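Local coordinates for protein 5-Carboxyvanillate Decarboxylase (PDB 4QRN) that probably removes a carboxyl group from 5-carboxyvanillate, as a manganese-binding decarboxylase of the amidohydrolase superfamily, at residues Ile209-Pro215 with Gly233-Thr238; Met66-Trp70 with Leu111-Gly115. All blocks are in the same frame, centred on the assembly; numbering follows the deposited sequence.

Contact 1: Ile209-Pro215 with Gly233-Thr238. With MN (manganese (II) ion), chain E; 1DF (4-hydroxy-3-methoxy-5-nitrobenzoic acid), chain F.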
ATOM      1  N   ILE A 209       1.231   7.155  14.808  1.00  6.14           N
ATOM      2  CA  ILE A 209       2.111   7.472  13.679  1.00  6.63           C
ATOM      3  C   ILE A 209       1.201   7.932  12.556  1.00  6.45           C
ATOM      4  O   ILE A 209       0.494   7.135  11.934  1.00  7.63           O
ATOM      5  CB  ILE A 209       3.005   6.316  13.242  1.00  7.67           C
ATOM      6  CG1 ILE A 209       3.879   5.860  14.403  1.00  8.50           C
ATOM      7  CG2 ILE A 209       3.896   6.797  12.075  1.00  8.74           C
ATOM      8  CD1 ILE A 209       4.812   4.700  14.079  1.00 10.21           C
ATOM      9  N   HIS A 210       1.177   9.246  12.357  1.00  6.65           N
ATOM     10  CA  HIS A 210       0.373   9.883  11.332  1.00  6.83           C
ATOM     11  C   HIS A 210       1.203  10.006  10.052  1.00  6.18           C
ATOM     12  O   HIS A 210       2.431  10.109  10.122  1.00  6.87           O
ATOM     13  CB  HIS A 210       0.005  11.283  11.834  1.00  7.49           C
ATOM     14  CG  HIS A 210      -0.955  12.007  10.944  1.00  7.53           C
ATOM     15  ND1 HIS A 210      -0.557  12.691   9.823  1.00  7.68           N
ATOM     16  CD2 HIS A 210      -2.305  12.127  11.006  1.00  8.21           C
ATOM     17  CE1 HIS A 210      -1.634  13.187   9.222  1.00  7.86           C
ATOM     18  NE2 HIS A 210      -2.708  12.882   9.933  1.00  8.26           N
ATOM     19  N   PRO A 211       0.568  10.054   8.871  1.00  6.78           N
ATOM     20  CA  PRO A 211       1.376  10.174   7.658  1.00  6.67           C
ATOM     21  C   PRO A 211       2.120  11.496   7.546  1.00  6.74           C
ATOM     22  O   PRO A 211       1.828  12.521   8.176  1.00  7.00           O
ATOM     23  CB  PRO A 211       0.342  10.077   6.532  1.00  7.78           C
ATOM     24  CG  PRO A 211      -0.800   9.303   7.103  1.00  8.67           C
ATOM     25  CD  PRO A 211      -0.848   9.750   8.567  1.00  7.24           C
ATOM     26  N   ALA A 212       3.090  11.449   6.647  1.00  7.19           N
ATOM     27  CA  ALA A 212       3.765  12.602   6.094  1.00  7.27           C
ATOM     28  C   ALA A 212       4.055  12.264   4.652  1.00  6.93           C
ATOM     29  O   ALA A 212       4.023  11.104   4.235  1.00  7.52           O
ATOM     30  CB  ALA A 212       5.065  12.909   6.850  1.00  8.66           C
ATOM     31  N   THR A 213       4.386  13.287   3.881  1.00  7.17           N
ATOM     32  CA  THR A 213       5.002  13.051   2.597  1.00  7.74           C
ATOM     33  C   THR A 213       6.289  12.234   2.764  1.00  7.24           C
ATOM     34  O   THR A 213       6.997  12.355   3.767  1.00  8.14           O
ATOM     35  CB  THR A 213       5.342  14.378   1.888  1.00  8.60           C
ATOM     36  OG1 THR A 213       6.037  15.267   2.779  1.00  8.76           O
ATOM     37  CG2 THR A 213       4.083  15.062   1.399  1.00  9.28           C
ATOM     38  N   SER A 214       6.578  11.426   1.757  1.00  7.50           N
ATOM     39  CA  SER A 214       7.796  10.647   1.740  1.00  7.70           C
ATOM     40  C   SER A 214       9.012  11.565   1.728  1.00  7.21           C
ATOM     41  O   SER A 214       8.943  12.694   1.231  1.00  7.50           O
ATOM     42  CB  SER A 214       7.820   9.804   0.465  1.00  8.68           C
ATOM     43  OG  SER A 214       6.763   8.857   0.420  1.00  9.41           O
ATOM     44  N   PRO A 215      10.142  11.080   2.240  1.00  7.85           N
ATOM     45  CA  PRO A 215      11.378  11.852   2.123  1.00  7.85           C
ATOM     46  C   PRO A 215      11.877  11.923   0.682  1.00  7.59           C
ATOM     47  O   PRO A 215      11.411  11.176  -0.185  1.00  7.64           O
ATOM     48  CB  PRO A 215      12.346  11.101   3.040  1.00  9.48           C
ATOM     49  CG  PRO A 215      11.863   9.671   2.986  1.00  9.43           C
ATOM     50  CD  PRO A 215      10.359   9.767   2.874  1.00  8.36           C
ATOM     51  N   GLY A 233       0.829   8.220  -1.429  1.00  6.22           N
ATOM     52  CA  GLY A 233       2.126   8.287  -0.787  1.00  6.44           C
ATOM     53  C   GLY A 233       2.042   8.303   0.725  1.00  6.16           C
ATOM     54  O   GLY A 233       2.897   7.732   1.398  1.00  6.45           O
ATOM     55  N   PHE A 234       1.013   8.939   1.284  1.00  6.22           N
ATOM     56  CA  PHE A 234       0.835   8.890   2.745  1.00  6.73           C
ATOM     57  C   PHE A 234       0.774   7.444   3.246  1.00  6.39           C
ATOM     58  O   PHE A 234       1.368   7.115   4.270  1.00  6.93           O
ATOM     59  CB  PHE A 234      -0.456   9.624   3.137  1.00  6.46           C
ATOM     60  CG  PHE A 234      -0.334  11.132   3.284  1.00  6.36           C
ATOM     61  CD1 PHE A 234       0.753  11.858   2.811  1.00  7.36           C
ATOM     62  CD2 PHE A 234      -1.365  11.816   3.934  1.00  6.85           C
ATOM     63  CE1 PHE A 234       0.805  13.253   2.992  1.00  8.28           C
ATOM     64  CE2 PHE A 234      -1.320  13.198   4.103  1.00  7.90           C
ATOM     65  CZ  PHE A 234      -0.231  13.915   3.632  1.00  8.81           C
ATOM     66  N   GLY A 235       0.002   6.600   2.553  1.00  6.65           N
ATOM     67  CA  GLY A 235      -0.154   5.220   2.979  1.00  6.83           C
ATOM     68  C   GLY A 235       1.116   4.411   2.812  1.00  6.73           C
ATOM     69  O   GLY A 235       1.400   3.529   3.617  1.00  7.45           O
ATOM     70  N   VAL A 236       1.864   4.680   1.749  1.00  7.06           N
ATOM     71  CA  VAL A 236       3.144   4.009   1.535  1.00  7.13           C
ATOM     72  C   VAL A 236       4.084   4.348   2.688  1.00  6.91           C
ATOM     73  O   VAL A 236       4.680   3.465   3.318  1.00  7.17           O
ATOM     74  CB  VAL A 236       3.746   4.440   0.190  1.00  8.33           C
ATOM     75  CG1 VAL A 236       5.218   3.986   0.083  1.00  9.07           C
ATOM     76  CG2 VAL A 236       2.908   3.904  -0.991  1.00  9.34           C
ATOM     77  N   GLU A 237       4.251   5.648   2.942  1.00  6.84           N
ATOM     78  CA  GLU A 237       5.181   6.125   3.955  1.00  7.28           C
ATOM     79  C   GLU A 237       4.842   5.545   5.331  1.00  6.58           C
ATOM     80  O   GLU A 237       5.694   5.058   6.063  1.00  7.26           O
ATOM     81  CB  GLU A 237       5.139   7.658   3.960  1.00  7.43           C
ATOM     82  CG  GLU A 237       5.745   8.317   5.181  1.00  7.60           C
ATOM     83  CD  GLU A 237       7.236   8.116   5.416  1.00  7.55           C
ATOM     84  OE1 GLU A 237       7.980   7.758   4.483  1.00  8.17           O
ATOM     85  OE2 GLU A 237       7.649   8.375   6.566  1.00  8.38           O
ATOM     86  N   THR A 238       3.564   5.623   5.691  1.00  6.82           N
ATOM     87  CA  THR A 238       3.164   5.298   7.056  1.00  7.05           C
ATOM     88  C   THR A 238       3.109   3.785   7.255  1.00  6.40           C
ATOM     89  O   THR A 238       3.531   3.275   8.291  1.00  7.01           O
ATOM     90  CB  THR A 238       1.807   5.938   7.370  1.00  7.92           C
ATOM     91  OG1 THR A 238       1.834   7.306   6.978  1.00  8.93           O
ATOM     92  CG2 THR A 238       1.518   5.867   8.862  1.00  9.32           C
TER
HETATM   93 MN    MN E 401      -4.795  13.194   9.218  0.73  7.98          MN
HETATM   94  C1  1DF F 402      -4.289  15.486   4.122  0.91  7.13           C
HETATM   95  CO1 1DF F 402      -4.870  14.366   4.647  0.91  7.49           C
HETATM   96  CO2 1DF F 402      -3.329  16.186   4.885  0.91  7.25           C
HETATM   97  CM1 1DF F 402      -4.520  14.045   6.002  0.91  7.35           C
HETATM   98  CM2 1DF F 402      -3.137  15.918   6.225  0.91  7.21           C
HETATM   99  OM  1DF F 402      -2.257  16.597   7.020  0.91  7.81           O
HETATM  100  CZ  1DF F 402      -3.833  14.899   6.859  0.91  6.97           C
HETATM  101  CC  1DF F 402      -4.578  15.948   2.742  0.91  7.68           C
HETATM  102  CV  1DF F 402      -1.325  17.462   6.370  0.91  8.43           C
HETATM  103  O1  1DF F 402      -5.752  15.683   2.247  0.91  8.13           O
HETATM  104  O2  1DF F 402      -3.707  16.579   2.132  0.91  8.02           O
HETATM  105  O3  1DF F 402      -3.804  14.729   8.148  0.91  7.96           O
HETATM  106  N   1DF F 402      -4.750  12.606   6.372  0.91 10.98           N
HETATM  107  O11 1DF F 402      -4.388  12.148   7.420  0.91 12.10           O
HETATM  108  O22 1DF F 402      -5.196  11.844   5.470  0.91 12.55           O
HETATM  109  O   HOH W   1       7.767   6.915   1.958  1.00 10.38           O
HETATM  110  O   HOH W   2      -5.268  14.388  10.993  1.00 10.09           O
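Pro-211 and Phe-234 meet at about a right angle. CB of Pro-211 lies 3.5 Å from CG of Phe-234, at the root of the ring and oblique to its plane. Along one side of the ring, CD1 and CE1 lie obliquely against the loop backbone, CE1 of Phe-234 being 3.7 Å from the N of Thr-213. On the other side the ring points its edge at the inhibitor 4-hydroxy-3-methoxy-5-nitrobenzoic acid, with CE2 of Phe-234 3.7 Å from ligand atom CO2. CG of Phe-234 sits beside the backbone N (chi1 -84°), which sends the ring along the loop to the ligand.

One turn later, Thr-238 fits against the same proline. Its OG1 is hydrogen-bonded to the O of Phe-234 at 2.8 Å. The backbone N of Thr-238 reaches that oxygen from the opposite face of the carbonyl plane. Two donors thus grip one buried acceptor. CG2 of Thr-238 points instead to Ile-209.

The imidazole of His-210 binds manganese through NE2 at 2.2 Å. Its ND1 donates to a lone pair of the O of Pro-211 (2.9 Å), in the carbonyl plane, though the O sits 16° out of the imidazole plane. This bond restrains the ring's rotation and is likely to orient NE2 toward the metal. Glu-41 and Asp-336 also bind the ion.

Glu-237 bends at chi2 (64°) and lays CG 3.4 Å from the O of Ala-212. A water bridges its OE1 to OG of Ser-214. Ser-181, Tyr-187 and His-182 hold the carboxylate from outside.

The loop leaves the C-terminal end of parallel strand 207-209, where amidohydrolase barrels carry metal ligands, and lies against the first turns of helix 233-248. Helix 263-266 packs on Pro-211 and Thr-238, and Arg-274 of the second subunit on Phe-234.

Contact 2: Met66-Trp70 with Leu111-Gly115; sequences MVSLW and LTSPG. With 1DF (4-hydroxy-3-methoxy-5-nitrobenzoic acid), chain F.
The O of Ser-113 accepts a hydrogen bond from NE1 of Trp-70 at 2.9 Å. The N-H...O angle is 156°. The donor lies in the carbonyl plane on a lone pair, and the oxygen lies near the plane of the indole, at its edge. Pro-114 and Thr-112 pack against the indole near this bond. CD of Pro-114 comes obliquely to the indole, 3.4 Å from NE1 of Trp-70. The cis peptide before Pro-114 sets this CD on the same side as the O of Ser-113, so both come to NE1. CG2 of Thr-112 meets the six-membered ring 3.6 Å from CZ2 of Trp-70.

With chi1 at -168°, Thr-112 swings OG1 opposite its own N and up to the inhibitor, 3.3 Å from methoxy oxygen OM; it is hydrogen-bonded to Tyr-339. Leu-69 lines the pocket nearby, with CD2 4.0 Å from the O of Ser-113 and also beside the methoxy carbon. Replacing Trp-70 with an alanine would probably leave the Ser-113 carbonyl without its donor and open a gap beside Thr-112 and Pro-114.

Helix 64-75 thus lies against the loop that follows strand 106-111. Helix 47-59 flanks both, its Tyr-53 meeting Trp-70, Met-66 and Pro-114. Strand 38-44 borders Thr-112.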
ATOM      1  N   MET A  66       7.365  18.889   1.388  1.00  8.07           N
ATOM      2  CA  MET A  66       6.868  20.120   1.982  1.00  7.97           C
ATOM      3  C   MET A  66       6.457  21.088   0.872  1.00  7.96           C
ATOM      4  O   MET A  66       5.424  21.762   0.987  1.00  8.25           O
ATOM      5  CB  MET A  66       7.915  20.748   2.907  1.00  8.65           C
ATOM      6  CG  MET A  66       7.470  22.086   3.468  1.00  9.61           C
ATOM      7  SD  MET A  66       8.634  22.828   4.613  1.00  9.59           S
ATOM      8  CE  MET A  66       8.533  21.686   5.975  1.00 10.32           C
ATOM      9  N   VAL A  67       7.281  21.211  -0.174  1.00  7.96           N
ATOM     10  CA  VAL A  67       6.896  22.061  -1.289  1.00  8.56           C
ATOM     11  C   VAL A  67       5.542  21.620  -1.835  1.00  8.57           C
ATOM     12  O   VAL A  67       4.670  22.447  -2.100  1.00  9.49           O
ATOM     13  CB  VAL A  67       7.981  22.068  -2.392  1.00  9.30           C
ATOM     14  CG1 VAL A  67       7.493  22.817  -3.641  1.00 11.22           C
ATOM     15  CG2 VAL A  67       9.296  22.666  -1.855  1.00  9.77           C
ATOM     16  N   SER A  68       5.379  20.319  -2.034  1.00  8.03           N
ATOM     17  CA  SER A  68       4.131  19.817  -2.610  1.00  8.45           C
ATOM     18  C   SER A  68       2.939  20.036  -1.683  1.00  8.64           C
ATOM     19  O   SER A  68       1.916  20.568  -2.090  1.00 10.07           O
ATOM     20  CB  SER A  68       4.302  18.344  -2.907  1.00  8.80           C
ATOM     21  OG  SER A  68       3.094  17.819  -3.419  1.00  9.83           O
ATOM     22  N   LEU A  69       3.064  19.612  -0.436  1.00  7.88           N
ATOM     23  CA  LEU A  69       1.935  19.602   0.485  1.00  7.86           C
ATOM     24  C   LEU A  69       1.602  21.005   0.992  1.00  7.95           C
ATOM     25  O   LEU A  69       0.443  21.441   0.922  1.00  8.72           O
ATOM     26  CB  LEU A  69       2.284  18.689   1.675  1.00  9.08           C
ATOM     27  CG  LEU A  69       1.226  18.514   2.759  1.00 10.40           C
ATOM     28  CD1 LEU A  69       0.004  17.814   2.192  1.00 12.03           C
ATOM     29  CD2 LEU A  69       1.813  17.736   3.923  1.00 10.29           C
ATOM     30  N   TRP A  70       2.616  21.701   1.507  1.00  8.49           N
ATOM     31  CA  TRP A  70       2.389  22.994   2.135  1.00  8.65           C
ATOM     32  C   TRP A  70       2.458  24.143   1.134  1.00  8.86           C
ATOM     33  O   TRP A  70       1.815  25.155   1.344  1.00  9.46           O
ATOM     34  CB  TRP A  70       3.276  23.177   3.391  1.00  8.84           C
ATOM     35  CG  TRP A  70       2.629  22.369   4.483  1.00  8.07           C
ATOM     36  CD1 TRP A  70       3.016  21.154   4.979  1.00  8.42           C
ATOM     37  CD2 TRP A  70       1.373  22.663   5.074  1.00  8.46           C
ATOM     38  NE1 TRP A  70       2.077  20.680   5.874  1.00  9.11           N
ATOM     39  CE2 TRP A  70       1.057  21.590   5.939  1.00  8.80           C
ATOM     40  CE3 TRP A  70       0.470  23.727   4.953  1.00  9.92           C
ATOM     41  CZ2 TRP A  70      -0.117  21.540   6.654  1.00  9.79           C
ATOM     42  CZ3 TRP A  70      -0.697  23.675   5.699  1.00 10.98           C
ATOM     43  CH2 TRP A  70      -0.964  22.593   6.533  1.00 10.74           C
ATOM     44  N   LEU A 111      -1.155  18.517  16.122  1.00  7.34           N
ATOM     45  CA  LEU A 111      -0.549  19.450  15.185  1.00  7.20           C
ATOM     46  C   LEU A 111      -0.361  18.761  13.838  1.00  6.89           C
ATOM     47  O   LEU A 111       0.176  17.656  13.747  1.00  7.33           O
ATOM     48  CB  LEU A 111       0.789  19.936  15.722  1.00  7.75           C
ATOM     49  CG  LEU A 111       1.506  20.953  14.832  1.00  8.11           C
ATOM     50  CD1 LEU A 111       0.768  22.273  14.811  1.00  8.76           C
ATOM     51  CD2 LEU A 111       2.953  21.135  15.276  1.00  8.90           C
ATOM     52  N   THR A 112      -0.776  19.434  12.774  1.00  6.61           N
ATOM     53  CA  THR A 112      -0.847  18.806  11.478  1.00  7.65           C
ATOM     54  C   THR A 112       0.527  18.481  10.910  1.00  6.98           C
ATOM     55  O   THR A 112       1.531  19.184  11.128  1.00  6.78           O
ATOM     56  CB  THR A 112      -1.686  19.683  10.538  1.00  7.63           C
ATOM     57  OG1 THR A 112      -2.003  18.958   9.355  1.00  7.95           O
ATOM     58  CG2 THR A 112      -0.987  20.961  10.141  1.00  8.03           C
ATOM     59  N   SER A 113       0.563  17.390  10.153  1.00  6.98           N
ATOM     60  CA  SER A 113       1.800  16.904   9.567  1.00  7.21           C
ATOM     61  C   SER A 113       2.411  17.942   8.627  1.00  6.98           C
ATOM     62  O   SER A 113       1.699  18.553   7.836  1.00  7.34           O
ATOM     63  CB  SER A 113       1.480  15.630   8.808  1.00  7.86           C
ATOM     64  OG  SER A 113       2.636  15.116   8.191  1.00  7.53           O
ATOM     65  N   PRO A 114       3.747  18.109   8.649  1.00  7.16           N
ATOM     66  CA  PRO A 114       4.760  17.296   9.335  1.00  7.64           C
ATOM     67  C   PRO A 114       5.196  17.839  10.694  1.00  7.42           C
ATOM     68  O   PRO A 114       6.251  17.444  11.208  1.00  7.77           O
ATOM     69  CB  PRO A 114       5.932  17.349   8.352  1.00  8.24           C
ATOM     70  CG  PRO A 114       5.863  18.761   7.837  1.00  8.36           C
ATOM     71  CD  PRO A 114       4.376  18.983   7.632  1.00  8.14           C
ATOM     72  N   GLY A 115       4.414  18.740  11.283  1.00  7.23           N
ATOM     73  CA  GLY A 115       4.803  19.300  12.566  1.00  7.88           C
ATOM     74  C   GLY A 115       6.124  20.044  12.461  1.00  7.51           C
ATOM     75  O   GLY A 115       6.400  20.716  11.454  1.00  8.30           O
TER
HETATM   76  C1  1DF F 402      -4.289  15.486   4.122  0.91  7.13           C
HETATM   77  CO1 1DF F 402      -4.870  14.366   4.647  0.91  7.49           C
HETATM   78  CO2 1DF F 402      -3.329  16.186   4.885  0.91  7.25           C
HETATM   79  CM1 1DF F 402      -4.520  14.045   6.002  0.91  7.35           C
HETATM   80  CM2 1DF F 402      -3.137  15.918   6.225  0.91  7.21           C
HETATM   81  OM  1DF F 402      -2.257  16.597   7.020  0.91  7.81           O
HETATM   82  CZ  1DF F 402      -3.833  14.899   6.859  0.91  6.97           C
HETATM   83  CC  1DF F 402      -4.578  15.948   2.742  0.91  7.68           C
HETATM   84  CV  1DF F 402      -1.325  17.462   6.370  0.91  8.43           C
HETATM   85  O1  1DF F 402      -5.752  15.683   2.247  0.91  8.13           O
HETATM   86  O2  1DF F 402      -3.707  16.579   2.132  0.91  8.02           O
HETATM   87  O3  1DF F 402      -3.804  14.729   8.148  0.91  7.96           O
HETATM   88  N   1DF F 402      -4.750  12.606   6.372  0.91 10.98           N
HETATM   89  O11 1DF F 402      -4.388  12.148   7.420  0.91 12.10           O
HETATM   90  O22 1DF F 402      -5.196  11.844   5.470  0.91 12.55           O

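The centres of the two contacts lie about 11 Å apart. Contact 2 comes first along the chain and closes before contact 1 opens. Each uses a loop that follows a parallel strand, 106-111 in contact 2 and 207-209 in contact 1. Both are strands of what is, in this family, a distorted (beta/alpha)8 barrel. The loops meet directly: OG of Ser-113 is 2.7 Å from the O of Pro-211, a probable hydrogen bond. Pro-211 O thus takes both His-210 and Ser-113. Both contacts touch the same inhibitor, contact 2 on its methoxy side and contact 1 also through the metal. Arg-274 of the second subunit binds the inhibitor, which places the pocket at the subunit interface.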